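Local coordinates for protein Epf (Streptococcus pyogenes, PDB 4ES8) that acts as a cell-surface adhesin, attaching to cells through an N-terminal domain that includes a carbohydrate-binding module, at residues F118-I123 and G172-S177; Q83-R88 and V204-L209. One frame throughout, in Å; residues are numbered along the deposited sequence.

Contact 1. Residues F118-I123 and G172-S177; sequences FEQGQI and GDKTIS
The ring of F118 carries K174 on one face and I176 at its edge. K174 CB sits off-centre over the face, in a CH-pi contact 3.9 Å from the centroid of the F118 ring. I176 CD1 comes up in the ring plane, 3.7 Å from F118 CE1. The ring lies over the K174 strand because F118 CG stands between its own backbone N and carbonyl carbon (chi1 60°), which swings the far end of the ring toward the partner. Y131 of the facing sheet meets the same ring edge-to-face.

K174 then bends at chi2 (-59°) and its CE passes 3.6 Å from Q120 CB. The Q120 amide folds back to its own strand: NE2 donates to G121 O at 3.0 Å, nearly straight and in the amide plane, but from above the carbonyl plane of G121.

On the reverse face E119 and D173 run alongside each other in the same direction, with carboxylate planes almost perpendicular. E119 OE1 and D173 OD1, 4.1 Å apart, are not bonded to each other; a single water donates a hydrogen bond to each. The backbones pair antiparallel, F118 with K174 and Q120 with G172 each joined by two hydrogen bonds, of which K174 N to F118 O (2.8 Å) is the straightest.

The two faces thus differ in chemistry. The F118 face mixes ring and aliphatic contacts with two polar ends, Q120 OE1 hydrogen-bonded to Y131 and K174 NZ to E162, as a salt bridge, and the E170 carbonyl. Two carboxylates of like charge lie near each other on the other, where the shared water and the hydrogen bond from N208 to E119 OE2 probably ease their repulsion.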
loop_
_atom_site.group_PDB
_atom_site.type_symbol
_atom_site.label_atom_id
_atom_site.label_comp_id
_atom_site.label_asym_id
_atom_site.label_seq_id
_atom_site.Cartn_x
_atom_site.Cartn_y
_atom_site.Cartn_z
ATOM N N PHE A 118 -3.190 12.403 1.490
ATOM C CA PHE A 118 -3.739 13.251 0.432
ATOM C C PHE A 118 -4.412 14.419 1.064
ATOM O O PHE A 118 -4.551 14.448 2.286
ATOM C CB PHE A 118 -4.715 12.492 -0.500
ATOM C CG PHE A 118 -5.923 11.891 0.190
ATOM C CD1 PHE A 118 -5.831 10.677 0.851
ATOM C CD2 PHE A 118 -7.148 12.552 0.184
ATOM C CE1 PHE A 118 -6.955 10.127 1.491
ATOM C CE2 PHE A 118 -8.260 12.018 0.850
ATOM C CZ PHE A 118 -8.162 10.804 1.492
ATOM N N GLU A 119 -4.855 15.367 0.238
ATOM C CA GLU A 119 -5.607 16.494 0.759
ATOM C C GLU A 119 -7.053 16.348 0.350
ATOM O O GLU A 119 -7.343 16.169 -0.838
ATOM C CB GLU A 119 -5.057 17.825 0.214
ATOM C CG GLU A 119 -3.619 18.096 0.619
ATOM C CD GLU A 119 -3.134 19.444 0.136
ATOM O OE1 GLU A 119 -3.737 20.472 0.522
ATOM O OE2 GLU A 119 -2.117 19.472 -0.590
ATOM N N GLN A 120 -7.954 16.444 1.312
ATOM C CA GLN A 120 -9.373 16.537 1.026
ATOM C C GLN A 120 -9.615 18.001 0.711
ATOM O O GLN A 120 -9.466 18.858 1.606
ATOM C CB GLN A 120 -10.223 16.062 2.215
ATOM C CG GLN A 120 -11.713 16.347 2.049
ATOM C CD GLN A 120 -12.230 15.566 0.867
ATOM O OE1 GLN A 120 -12.209 14.335 0.874
ATOM N NE2 GLN A 120 -12.593 16.280 -0.209
ATOM N N GLY A 121 -9.887 18.294 -0.554
ATOM C CA GLY A 121 -10.211 19.647 -0.998
ATOM C C GLY A 121 -11.676 19.947 -0.719
ATOM O O GLY A 121 -12.325 19.288 0.118
ATOM N N GLN A 122 -12.217 20.949 -1.425
ATOM C CA GLN A 122 -13.592 21.403 -1.223
ATOM C C GLN A 122 -14.593 20.263 -1.225
ATOM O O GLN A 122 -14.475 19.333 -2.020
ATOM C CB GLN A 122 -13.999 22.426 -2.312
ATOM C CG GLN A 122 -14.074 21.832 -3.723
ATOM C CD GLN A 122 -14.159 22.941 -4.716
ATOM O OE1 GLN A 122 -15.222 23.542 -4.923
ATOM N NE2 GLN A 122 -13.013 23.281 -5.295
ATOM N N ILE A 123 -15.553 20.338 -0.312
ATOM C CA ILE A 123 -16.690 19.437 -0.253
ATOM C C ILE A 123 -17.920 20.315 -0.275
ATOM O O ILE A 123 -18.222 20.988 0.731
ATOM C CB ILE A 123 -16.727 18.474 0.961
ATOM C CG1 ILE A 123 -15.447 17.609 1.042
ATOM C CG2 ILE A 123 -18.004 17.576 0.863
ATOM C CD1 ILE A 123 -15.299 16.904 2.432
ATOM N N GLY A 172 -8.831 19.170 4.505
ATOM C CA GLY A 172 -7.451 19.215 4.962
ATOM C C GLY A 172 -6.729 17.913 4.707
ATOM O O GLY A 172 -7.211 17.055 3.962
ATOM N N ASP A 173 -5.554 17.778 5.314
ATOM C CA ASP A 173 -4.719 16.602 5.127
ATOM C C ASP A 173 -5.351 15.364 5.741
ATOM O O ASP A 173 -5.826 15.398 6.889
ATOM C CB ASP A 173 -3.338 16.833 5.759
ATOM C CG ASP A 173 -2.490 17.917 5.112
ATOM O OD1 ASP A 173 -2.894 18.435 4.038
ATOM O OD2 ASP A 173 -1.405 18.237 5.667
ATOM N N LYS A 174 -5.300 14.257 4.998
ATOM C CA LYS A 174 -5.786 12.968 5.465
ATOM C C LYS A 174 -4.666 11.941 5.464
ATOM O O LYS A 174 -3.760 11.997 4.610
ATOM C CB LYS A 174 -6.915 12.473 4.539
ATOM C CG LYS A 174 -8.116 13.425 4.434
ATOM C CD LYS A 174 -8.805 13.714 5.791
ATOM C CE LYS A 174 -9.904 14.721 5.571
ATOM N NZ LYS A 174 -10.443 15.207 6.880
ATOM N N THR A 175 -4.761 10.973 6.372
ATOM C CA THR A 175 -3.814 9.861 6.455
ATOM C C THR A 175 -4.599 8.586 6.593
ATOM O O THR A 175 -5.487 8.505 7.452
ATOM C CB THR A 175 -2.847 10.033 7.642
ATOM O OG1 THR A 175 -2.146 11.278 7.552
ATOM C CG2 THR A 175 -1.845 8.863 7.753
ATOM N N ILE A 176 -4.280 7.577 5.747
ATOM C CA ILE A 176 -4.933 6.270 5.789
ATOM C C ILE A 176 -3.865 5.216 5.807
ATOM O O ILE A 176 -2.979 5.255 4.955
ATOM C CB ILE A 176 -5.907 6.045 4.607
ATOM C CG1 ILE A 176 -7.000 7.140 4.566
ATOM C CG2 ILE A 176 -6.522 4.618 4.660
ATOM C CD1 ILE A 176 -7.927 7.106 3.332
ATOM N N SER A 177 -3.919 4.292 6.780
ATOM C CA SER A 177 -2.928 3.222 6.819
ATOM C C SER A 177 -3.651 1.890 6.644
ATOM O O SER A 177 -4.835 1.787 6.975
ATOM C CB SER A 177 -2.127 3.255 8.117
ATOM O OG SER A 177 -2.945 3.131 9.266
HETATM O O HOH W 1 -4.718 20.186 3.039
#

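Contact 2. Residues Q83-R88 and V204-L209; sequences QSIAAR and VEFKNL. With ACT (acetate ion), chain E.
Q83 and N208 meet where the strand pairing ends, and N208 has a left-handed backbone there (phi 55°) in the middle of a long strand. Q83 O accepts the backbone N of N208 at 2.9 Å and a water that in turn accepts from L209 N, so one carbonyl serves both residues at the turn of the backbone. The two side-chain amides approach with their planes 53° apart: Q83 NE2 comes within 2.8 Å of N208 OD1, but the angle is too poor for a hydrogen bond. N208 ND2 is hydrogen-bonded instead to E119.

From there the strands run antiparallel in regular fashion. I85 with F206 and A87 with V204 are hydrogen-bonded pairs, two N-H···O bonds each, such as I85 N to F206 O at 2.9 Å. Their side chains face the second sheet: I85 CG2 lies 4.1 Å from F206 CB, and A87 CB rests 4.0 Å from V204 CG1. The rest of the I85 side chain turns from F206, its CG1 opposite the backbone N (chi1 -167°), and I85 packs on W32 and F101.

The other face is more mixed, with S84, E205 and K207 beside A86, which lies on W67. S84 CB touches K207 CB at 3.8 Å, and S84 OG is held by D81. Beyond the pairing, R88 forms a salt bridge with D203, and its NH1 donates to an acetate probably left from crystallisation.

With I85, A87, V204 and F206 packed on strands of the second sheet, the arrangement is that of an antiparallel beta-sandwich, the fold common among carbohydrate-binding modules.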
loop_
_atom_site.group_PDB
_atom_site.type_symbol
_atom_site.label_atom_id
_atom_site.label_comp_id
_atom_site.label_asym_id
_atom_site.label_seq_id
_atom_site.Cartn_x
_atom_site.Cartn_y
_atom_site.Cartn_z
ATOM N N GLN A 83 -2.450 16.978 -10.454
ATOM C CA GLN A 83 -2.441 16.865 -9.005
ATOM C C GLN A 83 -3.779 16.547 -8.394
ATOM O O GLN A 83 -3.790 16.222 -7.207
ATOM C CB GLN A 83 -1.966 18.198 -8.370
ATOM C CG GLN A 83 -0.528 18.564 -8.733
ATOM C CD GLN A 83 -0.005 19.699 -7.890
ATOM O OE1 GLN A 83 -0.258 20.876 -8.167
ATOM N NE2 GLN A 83 0.750 19.367 -6.849
ATOM N N SER A 84 -4.891 16.656 -9.136
ATOM C CA SER A 84 -6.202 16.547 -8.492
ATOM C C SER A 84 -7.216 15.760 -9.276
ATOM O O SER A 84 -7.053 15.526 -10.486
ATOM C CB SER A 84 -6.777 17.950 -8.274
ATOM O OG SER A 84 -7.095 18.590 -9.502
ATOM N N ILE A 85 -8.293 15.366 -8.591
ATOM C CA ILE A 85 -9.375 14.617 -9.213
ATOM C C ILE A 85 -10.662 15.082 -8.539
ATOM O O ILE A 85 -10.675 15.296 -7.320
ATOM C CB ILE A 85 -9.099 13.096 -9.114
ATOM C CG1 ILE A 85 -10.027 12.305 -10.019
ATOM C CG2 ILE A 85 -9.099 12.559 -7.649
ATOM C CD1 ILE A 85 -9.521 10.883 -10.226
ATOM N N ALA A 86 -11.694 15.368 -9.341
ATOM C CA ALA A 86 -12.897 15.985 -8.799
ATOM C C ALA A 86 -14.164 15.522 -9.478
ATOM O O ALA A 86 -14.136 15.131 -10.654
ATOM C CB ALA A 86 -12.787 17.507 -8.960
ATOM N N ALA A 87 -15.281 15.608 -8.722
ATOM C CA ALA A 87 -16.619 15.304 -9.232
ATOM C C ALA A 87 -17.523 16.498 -9.052
ATOM O O ALA A 87 -17.369 17.258 -8.079
ATOM C CB ALA A 87 -17.211 14.104 -8.504
ATOM N N ARG A 88 -18.470 16.653 -9.978
ATOM C CA ARG A 88 -19.483 17.703 -9.953
ATOM C C ARG A 88 -20.822 17.035 -10.122
ATOM O O ARG A 88 -20.997 16.258 -11.071
ATOM C CB ARG A 88 -19.251 18.742 -11.059
ATOM C CG ARG A 88 -20.459 19.662 -11.282
ATOM C CD ARG A 88 -20.129 20.831 -12.197
ATOM N NE ARG A 88 -19.193 21.736 -11.552
ATOM C CZ ARG A 88 -18.555 22.714 -12.183
ATOM N NH1 ARG A 88 -18.817 22.974 -13.463
ATOM N NH2 ARG A 88 -17.685 23.471 -11.532
ATOM N N VAL A 204 -16.689 18.385 -5.472
ATOM C CA VAL A 204 -15.847 17.758 -4.440
ATOM C C VAL A 204 -14.502 17.483 -5.089
ATOM O O VAL A 204 -14.476 16.979 -6.217
ATOM C CB VAL A 204 -16.489 16.509 -3.769
ATOM C CG1 VAL A 204 -16.876 15.420 -4.794
ATOM C CG2 VAL A 204 -15.572 15.946 -2.670
ATOM N N GLU A 205 -13.402 17.820 -4.406
ATOM C CA GLU A 205 -12.060 17.671 -4.964
ATOM C C GLU A 205 -11.123 16.963 -3.996
ATOM O O GLU A 205 -11.188 17.209 -2.789
ATOM C CB GLU A 205 -11.497 19.069 -5.300
ATOM C CG GLU A 205 -10.107 19.080 -5.913
ATOM C CD GLU A 205 -9.547 20.480 -6.021
ATOM O OE1 GLU A 205 -9.113 21.022 -4.979
ATOM O OE2 GLU A 205 -9.547 21.038 -7.143
ATOM N N PHE A 206 -10.227 16.128 -4.548
ATOM C CA PHE A 206 -9.196 15.415 -3.809
ATOM C C PHE A 206 -7.875 15.684 -4.483
ATOM O O PHE A 206 -7.842 15.742 -5.719
ATOM C CB PHE A 206 -9.466 13.898 -3.805
ATOM C CG PHE A 206 -10.910 13.538 -3.565
ATOM C CD1 PHE A 206 -11.392 13.355 -2.270
ATOM C CD2 PHE A 206 -11.788 13.363 -4.642
ATOM C CE1 PHE A 206 -12.726 12.986 -2.052
ATOM C CE2 PHE A 206 -13.123 12.977 -4.424
ATOM C CZ PHE A 206 -13.580 12.783 -3.128
ATOM N N LYS A 207 -6.793 15.864 -3.732
ATOM C CA LYS A 207 -5.548 16.167 -4.441
ATOM C C LYS A 207 -4.300 15.750 -3.698
ATOM O O LYS A 207 -4.358 15.411 -2.515
ATOM C CB LYS A 207 -5.456 17.686 -4.735
ATOM C CG LYS A 207 -5.520 18.564 -3.499
ATOM C CD LYS A 207 -5.604 20.054 -3.896
ATOM C CE LYS A 207 -5.895 20.899 -2.685
ATOM N NZ LYS A 207 -5.713 22.352 -2.963
ATOM N N ASN A 208 -3.169 15.762 -4.421
ATOM C CA ASN A 208 -1.808 15.529 -3.885
ATOM C C ASN A 208 -1.727 14.191 -3.135
ATOM O O ASN A 208 -1.413 14.120 -1.938
ATOM C CB ASN A 208 -1.388 16.714 -3.020
ATOM C CG ASN A 208 -1.250 17.965 -3.868
ATOM O OD1 ASN A 208 -0.856 17.916 -5.054
ATOM N ND2 ASN A 208 -1.543 19.107 -3.286
ATOM N N LEU A 209 -2.004 13.140 -3.902
ATOM C CA LEU A 209 -2.046 11.766 -3.407
ATOM C C LEU A 209 -0.645 11.166 -3.340
ATOM O O LEU A 209 0.150 11.314 -4.277
ATOM C CB LEU A 209 -2.966 10.929 -4.304
ATOM C CG LEU A 209 -4.359 11.554 -4.529
ATOM C CD1 LEU A 209 -4.676 11.727 -6.001
ATOM C CD2 LEU A 209 -5.432 10.800 -3.823
HETATM C C ACT E . -20.539 21.994 -16.618
HETATM O O ACT E . -21.361 21.943 -17.559
HETATM O OXT ACT E . -20.923 22.145 -15.434
HETATM C CH3 ACT E . -19.062 22.017 -16.982
HETATM O O HOH W 2 -2.046 13.805 -6.721
HETATM O O HOH W 3 -8.353 21.054 -9.626
#

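How the contacts relate
Both contacts belong to one seven-stranded antiparallel sheet, and their centres lie about 10 Å apart. Across it the strands run 84-89, 202-213, 113-123, 172-180, so contact 2 and contact 1 are neighbouring pairs, stitched together by strands 202-213 and 113-123. The seam includes the backbone hydrogen bond from E119 N to K207 O. Along the chain the order is 83-88, 118-123, 172-177, 204-209: the whole of contact 1 falls between the two halves of contact 2. Strands distant in sequence therefore complete a single sheet, whose inner face packs on strand 186-194 of the second sheet in the adhesin domain.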